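FixG-related protein (Vibrio parahaemolyticus, PDB 2R39) is of unknown function but supplies the Ig-like C-terminal domain of a membrane protein that probably binds 4Fe-4S clusters and carries electrons. Local coordinates at residues A11-I16 and I108-R113; N33-K38 and M79-D84; Y49-K54 and F97-K102. All coordinates share one frame; numbering follows the deposited sequence.

Contact 1. Residues A11-I16 and I108-R113; sequences AGMSVI and IEVESR
Ile108 drives the end of its side chain against the backbone of the strand facing it. Its CD1 lies 3.5 Å from Gly12 C and equally near Met13 N, and the CB atoms of Ala11 and Met13 border the same methyl. The branch that reaches across is CG1, which stands beside the backbone N of Ile108 (chi1 -49°). Next along, Val110 is wedged between Met13 and Val15. Its CG2 comes within 3.5 Å of Met13 O, while CG1 meets Val15 CG2 at 3.8 Å, the two valine side chains lying alongside and pointing opposite ways. Met13, a selenomethionine, is extended as far as SE and then bends at chi3 (64°). The bend carries CE to 3.7 Å from Ile108 O and brings it alongside Val110 CG2 as well.

No hydrogen bond crosses between the strands, whose axes run 7.4 Å apart and almost parallel, at 8°. The fold is a beta sandwich: strand 11-17 edges one four-stranded sheet and strand 106-115 the other, so the first and last strands of the Ig-like domain close one flank of the sandwich by apolar packing. Their backbone hydrogen bonds are made within their own sheets, to strands 31-41 and 92-101 respectively.

Packing slackens toward the C-terminal ends, where Val15 CG1 comes no nearer than 4.1 Å to Ser112 OG. The alternate residues turn outward: Ile16, Glu109 and Glu111 are exposed, and Ser14 also points away from the partner strand. On this outer side Arg113 folds back along its own strand, and its NH1 gives one hydrogen bond to Ser112 O and another, within a salt bridge, to Glu111 OE2 at 2.8 Å.

Contact 2. Residues N33-K38 and M79-D84; sequences NTYTLK and MSLGAD
Asn33 O takes a hydrogen bond of 2.9 Å from Leu81 N (166° at the hydrogen) and is also neighboured by Ser80 CA, 3.2 Å away, in a much weaker CA-H...O contact. Met79 O is held in a similar way, taking a hydrogen bond from Tyr35 N and a CA-H...O contact from Thr34 CA. With the return bonds from Asn33 N and Met79 N, the strands form a regular antiparallel ladder in which Thr34 and Ser80 make the non-hydrogen-bonded pair.

On the buried face the Tyr35 side chain crosses that of Leu81 at about a right angle, CE2 lying 3.7 Å from Leu81 CG. Farther along, Met79, a selenomethionine, places SE 3.9 Å from Leu37 CG. Met79 CG stands between the backbone N and the carbonyl carbon (chi1 62°), with Tyr35 CB beside it. The Tyr35 hydroxyl hydrogen-bonds to Arg113 O, and Asn33 OD1 receives bonds from Ile115 N and Arg17 NH2.

These are the two central strands of one sheet of the Ig-like sandwich: strand 11-17 lies beyond 31-41, strand 60-62 beyond 74-83, and strands 92-101 and 106-115 of the other sheet pack over the Tyr35 face.

Contact 3. Residues Y49-K54 and F97-K102; sequences YNLDVK and FILTDK
Tyr49 and Leu99 cross obliquely, with Leu99 CD1 over one face of the ring, 4.3 Å from its centroid and 25° off the normal. Leu99 CG is anti to the backbone N (chi1 175°), which brings both methyls to the ring, CD2 coming 3.6 Å from Tyr49 CD1. Asp101 takes the ring edge instead: its OD2 lies near the ring plane, 3.1 Å from Tyr49 CE1, and the carboxylate is turned 70° to the ring. Water 1 joins Tyr49 OH to Asp101 OD2, while Ser103 OG and Asn104 ND2 hold the same carboxylate from beyond the strand.

Leu51 CD2 packs beside Leu99 CB, and Val53 CB lies 4.2 Å from Phe97 CD1. At the other face, Ile98 CD1 is met by Lys54 CE at 3.7 Å. There water 2 bridges Asp52 OD2, Ile98 O and Thr100 OG1. Four backbone hydrogen bonds, in the pairs Asn50-Thr100 and Asp52-Ile98, fix the antiparallel register.

Strands 47-54 and 92-101 form the middle of their sheet, between 66-69 and 106-115, and the face with Leu51, Phe97 and Leu99 looks onto strands 11-17, 31-41 and 74-83.

In the fold
Contact 1 shares a sheet with each of the others: Ile16 O and Thr36 N, 2.8 Å apart, probably bond it to contact 2, as Ile108 O and Leu99 N, also 2.8 Å, do to contact 3. Between the sheets the core is continuous. Phe97 of contact 3 meets contact 2 through CE2, 3.6 Å from Tyr35 CD1, in an edge-to-face ring pair, and through CE1, 3.9 Å from Met79 SE. From contact 1, Met13 CE comes 3.5 Å from Phe97 O. The centres of contacts 2 and 3 are about 14 Å apart, those of contacts 1 and 2 about 12 Å, and those of contacts 1 and 3 only about 9 Å.

Contact 1. Residues A11-I16 and I108-R113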
loop_
_atom_site.group_PDB
_atom_site.type_symbol
_atom_site.label_atom_id
_atom_site.label_comp_id
_atom_site.label_asym_id
_atom_site.label_seq_id
_atom_site.Cartn_x
_atom_site.Cartn_y
_atom_site.Cartn_z
ATOM N N ALA A 11 -9.263 -4.579 12.236
ATOM C CA ALA A 11 -9.169 -3.880 10.964
ATOM C C ALA A 11 -9.004 -4.889 9.858
ATOM O O ALA A 11 -8.616 -6.034 10.108
ATOM C CB ALA A 11 -7.975 -2.900 10.963
ATOM N N GLY A 12 -9.274 -4.455 8.635
ATOM C CA GLY A 12 -9.000 -5.279 7.458
ATOM C C GLY A 12 -8.318 -4.435 6.402
ATOM O O GLY A 12 -8.496 -3.222 6.359
HETATM N N MSE A 13 -7.509 -5.074 5.568
HETATM C CA MSE A 13 -6.988 -4.418 4.393
HETATM C C MSE A 13 -6.815 -5.434 3.292
HETATM O O MSE A 13 -6.358 -6.536 3.532
HETATM C CB MSE A 13 -5.645 -3.722 4.662
HETATM C CG MSE A 13 -5.069 -3.066 3.403
HETATM SE SE MSE A 13 -3.444 -2.046 3.687
HETATM C CE MSE A 13 -2.277 -3.524 4.257
ATOM N N SER A 14 -7.184 -5.039 2.089
ATOM C CA SER A 14 -6.851 -5.809 0.910
ATOM C C SER A 14 -6.224 -4.868 -0.099
ATOM O O SER A 14 -6.283 -3.642 0.045
ATOM C CB SER A 14 -8.073 -6.562 0.350
ATOM O OG SER A 14 -9.104 -5.673 -0.010
ATOM N N VAL A 15 -5.559 -5.457 -1.078
ATOM C CA VAL A 15 -4.780 -4.709 -2.053
ATOM C C VAL A 15 -5.105 -5.252 -3.426
ATOM O O VAL A 15 -5.135 -6.464 -3.612
ATOM C CB VAL A 15 -3.264 -4.877 -1.806
ATOM C CG1 VAL A 15 -2.439 -4.283 -2.973
ATOM C CG2 VAL A 15 -2.869 -4.223 -0.478
ATOM N N ILE A 16 -5.366 -4.347 -4.365
ATOM C CA ILE A 16 -5.391 -4.685 -5.784
ATOM C C ILE A 16 -4.289 -3.910 -6.486
ATOM O O ILE A 16 -4.288 -2.667 -6.470
ATOM C CB ILE A 16 -6.753 -4.335 -6.447
ATOM C CG1 ILE A 16 -7.901 -5.089 -5.756
ATOM C CG2 ILE A 16 -6.706 -4.633 -7.952
ATOM C CD1 ILE A 16 -9.289 -4.732 -6.267
ATOM N N ILE A 108 -1.724 -5.405 9.699
ATOM C CA ILE A 108 -2.069 -6.357 8.653
ATOM C C ILE A 108 -1.010 -6.178 7.596
ATOM O O ILE A 108 -0.680 -5.052 7.249
ATOM C CB ILE A 108 -3.414 -6.047 7.952
ATOM C CG1 ILE A 108 -4.527 -5.804 8.954
ATOM C CG2 ILE A 108 -3.809 -7.192 6.981
ATOM C CD1 ILE A 108 -5.532 -4.851 8.440
ATOM N N GLU A 109 -0.502 -7.286 7.074
ATOM C CA GLU A 109 0.454 -7.262 5.975
ATOM C C GLU A 109 -0.218 -7.912 4.794
ATOM O O GLU A 109 -0.825 -8.977 4.930
ATOM C CB GLU A 109 1.732 -8.039 6.314
ATOM C CG GLU A 109 2.549 -7.475 7.485
ATOM C CD GLU A 109 1.929 -7.787 8.829
ATOM O OE1 GLU A 109 1.293 -8.860 8.976
ATOM O OE2 GLU A 109 2.066 -6.960 9.752
ATOM N N VAL A 110 -0.108 -7.278 3.633
ATOM C CA VAL A 110 -0.624 -7.870 2.398
ATOM C C VAL A 110 0.500 -7.843 1.371
ATOM O O VAL A 110 1.045 -6.774 1.052
ATOM C CB VAL A 110 -1.879 -7.104 1.869
ATOM C CG1 VAL A 110 -2.459 -7.805 0.637
ATOM C CG2 VAL A 110 -2.959 -7.011 2.960
ATOM N N GLU A 111 0.843 -9.009 0.849
ATOM C CA GLU A 111 1.923 -9.092 -0.096
ATOM C C GLU A 111 1.458 -8.643 -1.465
ATOM O O GLU A 111 0.338 -8.924 -1.848
ATOM C CB GLU A 111 2.432 -10.520 -0.167
ATOM C CG GLU A 111 3.687 -10.624 -0.969
ATOM C CD GLU A 111 4.263 -12.008 -0.951
ATOM O OE1 GLU A 111 4.699 -12.472 0.134
ATOM O OE2 GLU A 111 4.305 -12.623 -2.024
ATOM N N SER A 112 2.334 -7.969 -2.215
ATOM C CA SER A 112 2.011 -7.566 -3.579
ATOM C C SER A 112 3.308 -7.558 -4.392
ATOM O O SER A 112 4.291 -8.174 -3.997
ATOM C CB SER A 112 1.341 -6.178 -3.556
ATOM O OG SER A 112 0.944 -5.768 -4.854
ATOM N N ARG A 113 3.330 -6.838 -5.506
ATOM C CA ARG A 113 4.511 -6.866 -6.374
ATOM C C ARG A 113 4.842 -5.472 -6.859
ATOM O O ARG A 113 3.938 -4.683 -7.040
ATOM C CB ARG A 113 4.238 -7.743 -7.596
ATOM C CG ARG A 113 3.973 -9.243 -7.301
ATOM C CD ARG A 113 5.231 -9.988 -6.852
ATOM N NE ARG A 113 4.954 -11.412 -6.635
ATOM C CZ ARG A 113 4.634 -11.948 -5.470
ATOM N NH1 ARG A 113 4.521 -11.173 -4.392
ATOM N NH2 ARG A 113 4.369 -13.246 -5.406
#

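Contact 2. Residues N33-K38 and M79-D84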
loop_
_atom_site.group_PDB
_atom_site.type_symbol
_atom_site.label_atom_id
_atom_site.label_comp_id
_atom_site.label_asym_id
_atom_site.label_seq_id
_atom_site.Cartn_x
_atom_site.Cartn_y
_atom_site.Cartn_z
ATOM N N ASN A 33 4.179 2.054 -10.308
ATOM C CA ASN A 33 3.129 1.023 -10.292
ATOM C C ASN A 33 1.953 1.581 -9.530
ATOM O O ASN A 33 2.156 2.238 -8.512
ATOM C CB ASN A 33 3.575 -0.252 -9.544
ATOM C CG ASN A 33 4.343 -1.237 -10.414
ATOM O OD1 ASN A 33 4.465 -2.414 -10.063
ATOM N ND2 ASN A 33 4.893 -0.764 -11.515
ATOM N N THR A 34 0.734 1.301 -9.984
ATOM C CA THR A 34 -0.474 1.758 -9.281
ATOM C C THR A 34 -1.202 0.630 -8.542
ATOM O O THR A 34 -1.198 -0.535 -8.975
ATOM C CB THR A 34 -1.475 2.461 -10.215
ATOM O OG1 THR A 34 -1.862 1.564 -11.264
ATOM C CG2 THR A 34 -0.878 3.737 -10.810
ATOM N N TYR A 35 -1.834 1.012 -7.433
ATOM C CA TYR A 35 -2.500 0.108 -6.502
ATOM C C TYR A 35 -3.777 0.742 -5.966
ATOM O O TYR A 35 -3.902 1.971 -5.936
ATOM C CB TYR A 35 -1.595 -0.186 -5.295
ATOM C CG TYR A 35 -0.210 -0.674 -5.654
ATOM C CD1 TYR A 35 0.062 -2.033 -5.767
ATOM C CD2 TYR A 35 0.831 0.232 -5.889
ATOM C CE1 TYR A 35 1.356 -2.488 -6.103
ATOM C CE2 TYR A 35 2.110 -0.209 -6.232
ATOM C CZ TYR A 35 2.364 -1.565 -6.336
ATOM O OH TYR A 35 3.632 -1.995 -6.658
ATOM N N THR A 36 -4.705 -0.097 -5.512
ATOM C CA THR A 36 -5.801 0.369 -4.663
ATOM C C THR A 36 -5.828 -0.430 -3.365
ATOM O O THR A 36 -5.918 -1.665 -3.379
ATOM C CB THR A 36 -7.152 0.285 -5.387
ATOM O OG1 THR A 36 -7.062 1.015 -6.615
ATOM C CG2 THR A 36 -8.268 0.886 -4.530
ATOM N N LEU A 37 -5.710 0.278 -2.247
ATOM C CA LEU A 37 -5.869 -0.337 -0.933
ATOM C C LEU A 37 -7.331 -0.247 -0.490
ATOM O O LEU A 37 -7.943 0.799 -0.614
ATOM C CB LEU A 37 -4.964 0.339 0.109
ATOM C CG LEU A 37 -3.470 0.552 -0.173
ATOM C CD1 LEU A 37 -2.735 1.045 1.094
ATOM C CD2 LEU A 37 -2.799 -0.671 -0.710
ATOM N N LYS A 38 -7.882 -1.350 0.009
ATOM C CA LYS A 38 -9.199 -1.345 0.650
ATOM C C LYS A 38 -9.008 -1.571 2.142
ATOM O O LYS A 38 -8.419 -2.568 2.552
ATOM C CB LYS A 38 -10.088 -2.442 0.060
ATOM C CG LYS A 38 -11.472 -2.564 0.712
ATOM C CD LYS A 38 -12.313 -3.684 0.081
ATOM C CE LYS A 38 -12.771 -3.324 -1.331
ATOM N NZ LYS A 38 -13.657 -4.360 -1.976
HETATM N N MSE A 79 -3.480 4.694 -5.152
HETATM C CA MSE A 79 -2.151 5.224 -4.874
HETATM C C MSE A 79 -1.162 4.703 -5.901
HETATM O O MSE A 79 -1.493 3.844 -6.720
HETATM C CB MSE A 79 -1.695 4.773 -3.486
HETATM C CG MSE A 79 -1.568 3.242 -3.368
HETATM SE SE MSE A 79 -0.646 2.763 -1.757
HETATM C CE MSE A 79 1.113 3.524 -2.163
ATOM N N SER A 80 0.059 5.222 -5.851
ATOM C CA SER A 80 1.139 4.653 -6.639
ATOM C C SER A 80 2.480 4.642 -5.883
ATOM O O SER A 80 2.657 5.352 -4.861
ATOM C CB SER A 80 1.231 5.341 -8.003
ATOM O OG SER A 80 1.843 6.599 -7.910
ATOM N N LEU A 81 3.387 3.796 -6.373
ATOM C CA LEU A 81 4.770 3.712 -5.903
ATOM C C LEU A 81 5.682 4.034 -7.071
ATOM O O LEU A 81 5.417 3.593 -8.195
ATOM C CB LEU A 81 5.087 2.288 -5.392
ATOM C CG LEU A 81 4.365 1.785 -4.121
ATOM C CD1 LEU A 81 4.823 0.353 -3.781
ATOM C CD2 LEU A 81 4.591 2.720 -2.940
ATOM N N GLY A 82 6.738 4.807 -6.812
ATOM C CA GLY A 82 7.765 5.099 -7.817
ATOM C C GLY A 82 9.104 4.560 -7.340
ATOM O O GLY A 82 9.416 4.633 -6.152
ATOM N N ALA A 83 9.898 3.993 -8.238
ATOM C CA ALA A 83 11.221 3.530 -7.853
ATOM C C ALA A 83 12.219 3.894 -8.922
ATOM O O ALA A 83 11.896 3.859 -10.098
ATOM C CB ALA A 83 11.214 1.996 -7.630
ATOM N N ASP A 84 13.437 4.222 -8.514
ATOM C CA ASP A 84 14.541 4.435 -9.462
ATOM C C ASP A 84 14.925 3.060 -9.990
ATOM O O ASP A 84 15.337 2.209 -9.193
ATOM C CB ASP A 84 15.716 5.071 -8.713
ATOM C CG ASP A 84 16.952 5.278 -9.574
ATOM O OD1 ASP A 84 17.017 4.808 -10.733
ATOM O OD2 ASP A 84 17.882 5.926 -9.056
#

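Contact 3. Residues Y49-K54 and F97-K102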
loop_
_atom_site.group_PDB
_atom_site.type_symbol
_atom_site.label_atom_id
_atom_site.label_comp_id
_atom_site.label_asym_id
_atom_site.label_seq_id
_atom_site.Cartn_x
_atom_site.Cartn_y
_atom_site.Cartn_z
ATOM N N TYR A 49 -4.891 4.660 11.226
ATOM C CA TYR A 49 -3.961 3.675 10.659
ATOM C C TYR A 49 -2.803 4.383 9.931
ATOM O O TYR A 49 -2.990 5.466 9.386
ATOM C CB TYR A 49 -4.692 2.703 9.709
ATOM C CG TYR A 49 -5.966 2.085 10.283
ATOM C CD1 TYR A 49 -5.931 1.283 11.418
ATOM C CD2 TYR A 49 -7.205 2.296 9.682
ATOM C CE1 TYR A 49 -7.105 0.705 11.943
ATOM C CE2 TYR A 49 -8.380 1.711 10.196
ATOM C CZ TYR A 49 -8.320 0.922 11.330
ATOM O OH TYR A 49 -9.479 0.358 11.859
ATOM N N ASN A 50 -1.612 3.790 9.965
ATOM C CA ASN A 50 -0.531 4.200 9.073
ATOM C C ASN A 50 -0.439 3.124 7.994
ATOM O O ASN A 50 -0.645 1.928 8.275
ATOM C CB ASN A 50 0.827 4.247 9.773
ATOM C CG ASN A 50 1.073 5.528 10.607
ATOM O OD1 ASN A 50 0.464 6.586 10.421
ATOM N ND2 ASN A 50 2.042 5.422 11.513
ATOM N N LEU A 51 -0.080 3.550 6.789
ATOM C CA LEU A 51 0.082 2.657 5.650
ATOM C C LEU A 51 1.504 2.803 5.174
ATOM O O LEU A 51 2.025 3.919 5.059
ATOM C CB LEU A 51 -0.904 2.983 4.531
ATOM C CG LEU A 51 -2.381 3.101 4.947
ATOM C CD1 LEU A 51 -3.156 3.800 3.868
ATOM C CD2 LEU A 51 -3.030 1.731 5.279
ATOM N N ASP A 52 2.124 1.663 4.908
ATOM C CA ASP A 52 3.545 1.584 4.553
ATOM C C ASP A 52 3.770 0.504 3.528
ATOM O O ASP A 52 2.870 -0.260 3.250
ATOM C CB ASP A 52 4.366 1.263 5.808
ATOM C CG ASP A 52 4.568 2.474 6.666
ATOM O OD1 ASP A 52 5.376 3.347 6.249
ATOM O OD2 ASP A 52 3.907 2.559 7.736
ATOM N N VAL A 53 4.973 0.456 2.964
ATOM C CA VAL A 53 5.360 -0.620 2.052
ATOM C C VAL A 53 6.765 -1.065 2.471
ATOM O O VAL A 53 7.593 -0.247 2.933
ATOM C CB VAL A 53 5.338 -0.221 0.533
ATOM C CG1 VAL A 53 6.326 0.969 0.214
ATOM C CG2 VAL A 53 5.645 -1.439 -0.361
ATOM N N LYS A 54 7.016 -2.355 2.381
ATOM C CA LYS A 54 8.374 -2.810 2.570
ATOM C C LYS A 54 8.810 -3.676 1.402
ATOM O O LYS A 54 7.961 -4.273 0.723
ATOM C CB LYS A 54 8.534 -3.462 3.945
ATOM C CG LYS A 54 8.334 -4.926 4.015
ATOM C CD LYS A 54 9.015 -5.518 5.263
ATOM C CE LYS A 54 8.613 -4.793 6.535
ATOM N NZ LYS A 54 8.659 -5.720 7.722
ATOM N N PHE A 97 2.418 -4.393 1.603
ATOM C CA PHE A 97 1.771 -3.242 2.186
ATOM C C PHE A 97 1.390 -3.562 3.627
ATOM O O PHE A 97 0.980 -4.703 3.958
ATOM C CB PHE A 97 0.553 -2.866 1.372
ATOM C CG PHE A 97 0.892 -2.298 0.018
ATOM C CD1 PHE A 97 1.283 -0.973 -0.110
ATOM C CD2 PHE A 97 0.803 -3.091 -1.124
ATOM C CE1 PHE A 97 1.590 -0.436 -1.359
ATOM C CE2 PHE A 97 1.107 -2.561 -2.374
ATOM C CZ PHE A 97 1.505 -1.233 -2.485
ATOM N N ILE A 98 1.563 -2.575 4.498
ATOM C CA ILE A 98 1.386 -2.824 5.902
ATOM C C ILE A 98 0.446 -1.784 6.453
ATOM O O ILE A 98 0.673 -0.582 6.269
ATOM C CB ILE A 98 2.743 -2.842 6.626
ATOM C CG1 ILE A 98 3.618 -3.975 6.036
ATOM C CG2 ILE A 98 2.554 -2.991 8.165
ATOM C CD1 ILE A 98 5.090 -3.682 6.080
ATOM N N LEU A 99 -0.627 -2.250 7.086
ATOM C CA LEU A 99 -1.509 -1.348 7.812
ATOM C C LEU A 99 -1.129 -1.461 9.290
ATOM O O LEU A 99 -1.090 -2.557 9.846
ATOM C CB LEU A 99 -2.992 -1.719 7.586
ATOM C CG LEU A 99 -3.987 -0.883 8.407
ATOM C CD1 LEU A 99 -5.320 -0.775 7.693
ATOM C CD2 LEU A 99 -4.176 -1.458 9.798
ATOM N N THR A 100 -0.817 -0.335 9.903
ATOM C CA THR A 100 -0.501 -0.300 11.316
ATOM C C THR A 100 -1.599 0.458 12.057
ATOM O O THR A 100 -1.855 1.619 11.759
ATOM C CB THR A 100 0.861 0.380 11.563
ATOM O OG1 THR A 100 1.877 -0.350 10.861
ATOM C CG2 THR A 100 1.198 0.397 13.069
ATOM N N ASP A 101 -2.246 -0.236 12.991
ATOM C CA ASP A 101 -3.254 0.326 13.903
ATOM C C ASP A 101 -2.604 0.241 15.265
ATOM O O ASP A 101 -2.764 -0.773 15.963
ATOM C CB ASP A 101 -4.519 -0.556 13.871
ATOM C CG ASP A 101 -5.598 -0.149 14.903
ATOM O OD1 ASP A 101 -5.344 0.602 15.863
ATOM O OD2 ASP A 101 -6.733 -0.635 14.744
ATOM N N LYS A 102 -1.833 1.266 15.622
ATOM C CA LYS A 102 -1.166 1.325 16.933
ATOM C C LYS A 102 -2.091 1.149 18.147
ATOM O O LYS A 102 -1.725 0.463 19.101
ATOM C CB LYS A 102 -0.370 2.632 17.091
ATOM C CG LYS A 102 -1.203 3.905 17.164
ATOM C CD LYS A 102 -0.298 5.147 17.119
ATOM C CE LYS A 102 0.037 5.669 18.522
ATOM N NZ LYS A 102 1.373 6.346 18.568
HETATM O O HOH W 1 -9.169 -0.964 13.905
HETATM O O HOH W 2 2.152 0.640 8.434
#